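Local coordinates for protein GDP-L-fucose synthase (Campylobacter jejuni subsp. jejuni serotype O:2, PDB 7M13) that works with NADPH as a GDP-D-glycero-L-gluco-heptose synthase for the capsular polysaccharide, and belongs to the fucose synthase subfamily of the NAD(P)-dependent epimerase/dehydratase family, at residues Ile255-Met258 and Gln259-Phe263; Phe263-Leu266 and Ile267-Arg270. All blocks are in the same frame, centred on the assembly; numbering follows the deposited sequence.

Interaction 1: Ile255-Met258 and Gln259-Phe263; sequences IYTM and QNIDF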
loop_
_atom_site.group_PDB
_atom_site.type_symbol
_atom_site.label_atom_id
_atom_site.label_comp_id
_atom_site.label_asym_id
_atom_site.label_seq_id
_atom_site.Cartn_x
_atom_site.Cartn_y
_atom_site.Cartn_z
ATOM N N ILE B 255 -15.470 0.507 20.790
ATOM C CA ILE B 255 -16.628 1.369 21.127
ATOM C C ILE B 255 -16.132 2.639 21.827
ATOM O O ILE B 255 -16.607 3.760 21.567
ATOM C CB ILE B 255 -17.660 0.600 21.961
ATOM C CG1 ILE B 255 -18.260 -0.543 21.141
ATOM C CG2 ILE B 255 -18.701 1.592 22.449
ATOM C CD1 ILE B 255 -18.984 -1.578 21.961
ATOM N N TYR B 256 -15.135 2.526 22.701
ATOM C CA TYR B 256 -14.559 3.721 23.344
ATOM C C TYR B 256 -14.017 4.703 22.296
ATOM O O TYR B 256 -14.172 5.925 22.413
ATOM C CB TYR B 256 -13.445 3.317 24.308
ATOM C CG TYR B 256 -12.814 4.486 24.993
ATOM C CD1 TYR B 256 -13.349 4.961 26.175
ATOM C CD2 TYR B 256 -11.695 5.123 24.472
ATOM C CE1 TYR B 256 -12.794 6.064 26.801
ATOM C CE2 TYR B 256 -11.147 6.233 25.079
ATOM C CZ TYR B 256 -11.705 6.698 26.254
ATOM O OH TYR B 256 -11.168 7.790 26.896
ATOM N N THR B 257 -13.338 4.164 21.289
ATOM C CA THR B 257 -12.805 4.977 20.176
ATOM C C THR B 257 -13.959 5.703 19.511
ATOM O O THR B 257 -13.866 6.897 19.318
ATOM C CB THR B 257 -12.050 4.104 19.158
ATOM O OG1 THR B 257 -10.942 3.466 19.802
ATOM C CG2 THR B 257 -11.389 4.970 18.097
ATOM N N MET B 258 -15.013 4.990 19.115
ATOM C CA MET B 258 -16.156 5.664 18.467
ATOM C C MET B 258 -16.652 6.804 19.356
ATOM O O MET B 258 -16.964 7.885 18.845
ATOM C CB MET B 258 -17.327 4.696 18.260
ATOM C CG MET B 258 -17.126 3.747 17.166
ATOM S SD MET B 258 -16.889 4.602 15.554
ATOM C CE MET B 258 -17.216 3.217 14.472
ATOM N N GLN B 259 -16.745 6.564 20.663
ATOM C CA GLN B 259 -17.440 7.524 21.533
ATOM C C GLN B 259 -16.521 8.656 21.960
ATOM O O GLN B 259 -17.052 9.667 22.463
ATOM C CB GLN B 259 -18.016 6.831 22.769
ATOM C CG GLN B 259 -19.052 5.789 22.469
ATOM C CD GLN B 259 -20.217 6.336 21.689
ATOM O OE1 GLN B 259 -20.090 6.676 20.520
ATOM N NE2 GLN B 259 -21.390 6.345 22.303
ATOM N N ASN B 260 -15.194 8.513 21.848
ATOM C CA ASN B 260 -14.276 9.437 22.571
ATOM C C ASN B 260 -13.092 9.913 21.723
ATOM O O ASN B 260 -12.521 10.960 22.079
ATOM C CB ASN B 260 -13.708 8.798 23.840
ATOM C CG ASN B 260 -14.797 8.570 24.863
ATOM O OD1 ASN B 260 -15.275 9.519 25.482
ATOM N ND2 ASN B 260 -15.267 7.342 24.956
ATOM N N ILE B 261 -12.647 9.162 20.720
ATOM C CA ILE B 261 -11.352 9.456 20.043
ATOM C C ILE B 261 -11.662 9.882 18.618
ATOM O O ILE B 261 -12.116 9.064 17.812
ATOM C CB ILE B 261 -10.404 8.255 20.089
ATOM C CG1 ILE B 261 -10.081 7.844 21.521
ATOM C CG2 ILE B 261 -9.140 8.603 19.304
ATOM C CD1 ILE B 261 -9.322 6.559 21.610
ATOM N N ASP B 262 -11.417 11.153 18.335
ATOM C CA ASP B 262 -11.604 11.751 17.009
ATOM C C ASP B 262 -10.227 12.041 16.405
ATOM O O ASP B 262 -9.229 12.103 17.120
ATOM C CB ASP B 262 -12.496 12.983 17.128
ATOM C CG ASP B 262 -13.896 12.639 17.644
ATOM O OD1 ASP B 262 -14.519 11.673 17.121
ATOM O OD2 ASP B 262 -14.374 13.330 18.581
ATOM N N PHE B 263 -10.159 12.232 15.101
ATOM C CA PHE B 263 -8.873 12.504 14.443
ATOM C C PHE B 263 -8.205 13.728 15.081
ATOM O O PHE B 263 -6.993 13.700 15.279
ATOM C CB PHE B 263 -9.084 12.683 12.937
ATOM C CG PHE B 263 -7.800 12.856 12.182
ATOM C CD1 PHE B 263 -7.507 14.037 11.527
ATOM C CD2 PHE B 263 -6.850 11.844 12.160
ATOM C CE1 PHE B 263 -6.320 14.192 10.840
ATOM C CE2 PHE B 263 -5.674 11.996 11.450
ATOM C CZ PHE B 263 -5.418 13.173 10.787
#
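Y256 and N260 meet one turn apart near the C-terminal end of helix 247-260, in the Rossmann-type domain of this family. Among the backbone bonds, Q259 N donates to I255 O (2.9 Å), and T257 O accepts two N-H groups from one face of its plane. I261 N lies 2.9 Å from T257 O, whereas N260 N, at 3.3 Å, stands well above the carbonyl plane and uses no lone pair. K105 NZ also bonds T257 O, along with M258 O and I261 O, and forms a salt bridge with D262, so a lysine gathers the carbonyls at this helix end. One side-chain bond joins the turn: N260 ND2 donates to a lone pair of Y256 O in the carbonyl plane (3.1 Å, N-H...O 146°). At the ring, Y256 CG stands anti to the backbone N (chi1 180°), which swings the ring forward toward the helix C-terminus, alongside N260; its OH continues to L327 O. N260 ND2 lies over one face, toward the rim, the ring and amide planes 27° apart. I261 CD1 sits instead at the ring edge, 3.9 Å from Y256 CE2. N260 CB completes a CH-pi contact, 4.0 Å from the Y256 ring centroid.

Interaction 2: Phe263-Leu266 and Ile267-Arg270; sequences FKDL and IKDR
I267 turns back onto F263, one helical turn earlier, where the short, weakly bonded helix 263-266 gives way to loop. I267 CG2 lies over one face of the F263 ring in a CH-pi contact, 4.0 Å from the centroid and 3.7 Å from F263 CZ. The chi1 of 68° puts I267 CG1 near F263 O and K264 O and leaves CG2 to meet the ring. Only a weak bond, I267 N to F263 O at 3.4 Å, joins their backbones. L266 O meets CB of R270, the last residue of the type II beta turn begun at I267, at 3.5 Å. K268 NZ, 4.2 Å from D265 OD1, is too far for a salt bridge but may attract it weakly; D265 OD2 accepts from D262 N. One water joins helix end and turn, donating to D265 O (2.8 Å) and to K268 O, the latter doubtfully short at 2.5 Å, and weakly accepting from R270 NH1 at the guanidinium edge. Around this turn, the F263 ring packs on N155 and I156 of helix 138-158, I267 touches S272 and T275 of the loop leading to strand 277-278, and L266 and R270 lie against K323 of helix 322-326.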
loop_
_atom_site.group_PDB
_atom_site.type_symbol
_atom_site.label_atom_id
_atom_site.label_comp_id
_atom_site.label_asym_id
_atom_site.label_seq_id
_atom_site.Cartn_x
_atom_site.Cartn_y
_atom_site.Cartn_z
ATOM N N PHE B 263 -10.159 12.232 15.101
ATOM C CA PHE B 263 -8.873 12.504 14.443
ATOM C C PHE B 263 -8.205 13.728 15.081
ATOM O O PHE B 263 -6.993 13.700 15.279
ATOM C CB PHE B 263 -9.084 12.683 12.937
ATOM C CG PHE B 263 -7.800 12.856 12.182
ATOM C CD1 PHE B 263 -7.507 14.037 11.527
ATOM C CD2 PHE B 263 -6.850 11.844 12.160
ATOM C CE1 PHE B 263 -6.320 14.192 10.840
ATOM C CE2 PHE B 263 -5.674 11.996 11.450
ATOM C CZ PHE B 263 -5.418 13.173 10.787
ATOM N N LYS B 264 -8.985 14.766 15.418
ATOM C CA LYS B 264 -8.417 15.986 16.052
ATOM C C LYS B 264 -7.657 15.618 17.338
ATOM O O LYS B 264 -6.629 16.258 17.595
ATOM C CB LYS B 264 -9.511 17.037 16.263
ATOM C CG LYS B 264 -10.616 16.647 17.228
ATOM C CD LYS B 264 -11.457 17.844 17.659
ATOM C CE LYS B 264 -12.250 17.589 18.924
ATOM N NZ LYS B 264 -13.697 17.471 18.625
ATOM N N ASP B 265 -8.053 14.558 18.054
ATOM C CA ASP B 265 -7.363 14.126 19.304
ATOM C C ASP B 265 -6.000 13.510 18.981
ATOM O O ASP B 265 -5.123 13.466 19.861
ATOM C CB ASP B 265 -8.225 13.177 20.122
ATOM C CG ASP B 265 -9.571 13.777 20.517
ATOM O OD1 ASP B 265 -9.593 14.971 20.960
ATOM O OD2 ASP B 265 -10.599 13.099 20.359
ATOM N N LEU B 266 -5.834 12.971 17.773
ATOM C CA LEU B 266 -4.619 12.223 17.394
ATOM C C LEU B 266 -3.556 13.122 16.775
ATOM O O LEU B 266 -2.427 12.648 16.583
ATOM C CB LEU B 266 -5.041 11.131 16.400
ATOM C CG LEU B 266 -6.025 10.138 16.995
ATOM C CD1 LEU B 266 -6.571 9.208 15.920
ATOM C CD2 LEU B 266 -5.381 9.320 18.099
ATOM N N ILE B 267 -3.892 14.356 16.420
ATOM C CA ILE B 267 -2.870 15.279 15.862
ATOM C C ILE B 267 -2.686 16.464 16.826
ATOM O O ILE B 267 -1.968 17.383 16.449
ATOM C CB ILE B 267 -3.270 15.709 14.447
ATOM C CG1 ILE B 267 -4.511 16.601 14.464
ATOM C CG2 ILE B 267 -3.444 14.477 13.575
ATOM C CD1 ILE B 267 -4.861 17.213 13.132
ATOM N N LYS B 268 -3.345 16.441 17.988
ATOM C CA LYS B 268 -3.120 17.419 19.091
ATOM C C LYS B 268 -1.721 17.184 19.673
ATOM O O LYS B 268 -1.511 16.125 20.308
ATOM C CB LYS B 268 -4.203 17.279 20.164
ATOM C CG LYS B 268 -4.247 18.407 21.189
ATOM C CD LYS B 268 -5.529 18.421 21.999
ATOM C CE LYS B 268 -6.769 18.644 21.154
ATOM N NZ LYS B 268 -7.996 18.726 21.985
ATOM N N ASP B 269 -0.796 18.125 19.435
ATOM C CA ASP B 269 0.620 18.071 19.900
ATOM C C ASP B 269 1.273 16.756 19.453
ATOM O O ASP B 269 2.174 16.265 20.161
ATOM C CB ASP B 269 0.711 18.236 21.421
ATOM C CG ASP B 269 -0.038 19.449 21.953
ATOM O OD1 ASP B 269 0.010 20.511 21.290
ATOM O OD2 ASP B 269 -0.679 19.317 23.018
ATOM N N ARG B 270 0.825 16.200 18.324
ATOM C CA ARG B 270 1.422 15.008 17.660
ATOM C C ARG B 270 1.495 15.327 16.166
ATOM O O ARG B 270 0.669 16.125 15.721
ATOM C CB ARG B 270 0.584 13.749 17.925
ATOM C CG ARG B 270 0.794 13.119 19.299
ATOM C CD ARG B 270 0.005 11.833 19.514
ATOM N NE ARG B 270 0.572 10.964 20.547
ATOM C CZ ARG B 270 0.072 10.789 21.773
ATOM N NH1 ARG B 270 -1.027 11.420 22.151
ATOM N NH2 ARG B 270 0.668 9.970 22.622
HETATM O O HOH W 1 -2.376 13.793 20.079
#

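In the fold
Interactions 1 and 2 follow one another along the chain, share F263, and have their centres about 13 Å apart. The last turn of helix 247-260 lies in interaction 1 and the weakly bonded helix 263-266 in interaction 2; D262 lies between them, its backbone N bonded to D265 OD2. They also pack directly, I261 CG2 lying 4.0 Å from L266 CD2. A bound magnesium ion lies near both, about 4 Å from the D265 side chain and about 6 Å from that of N260. The T257 side chain of interaction 1 is about 8 Å from that of F109, an NADP-binding residue, and about 13 Å from the NADP itself; interaction 2 lies farther from the cofactor site.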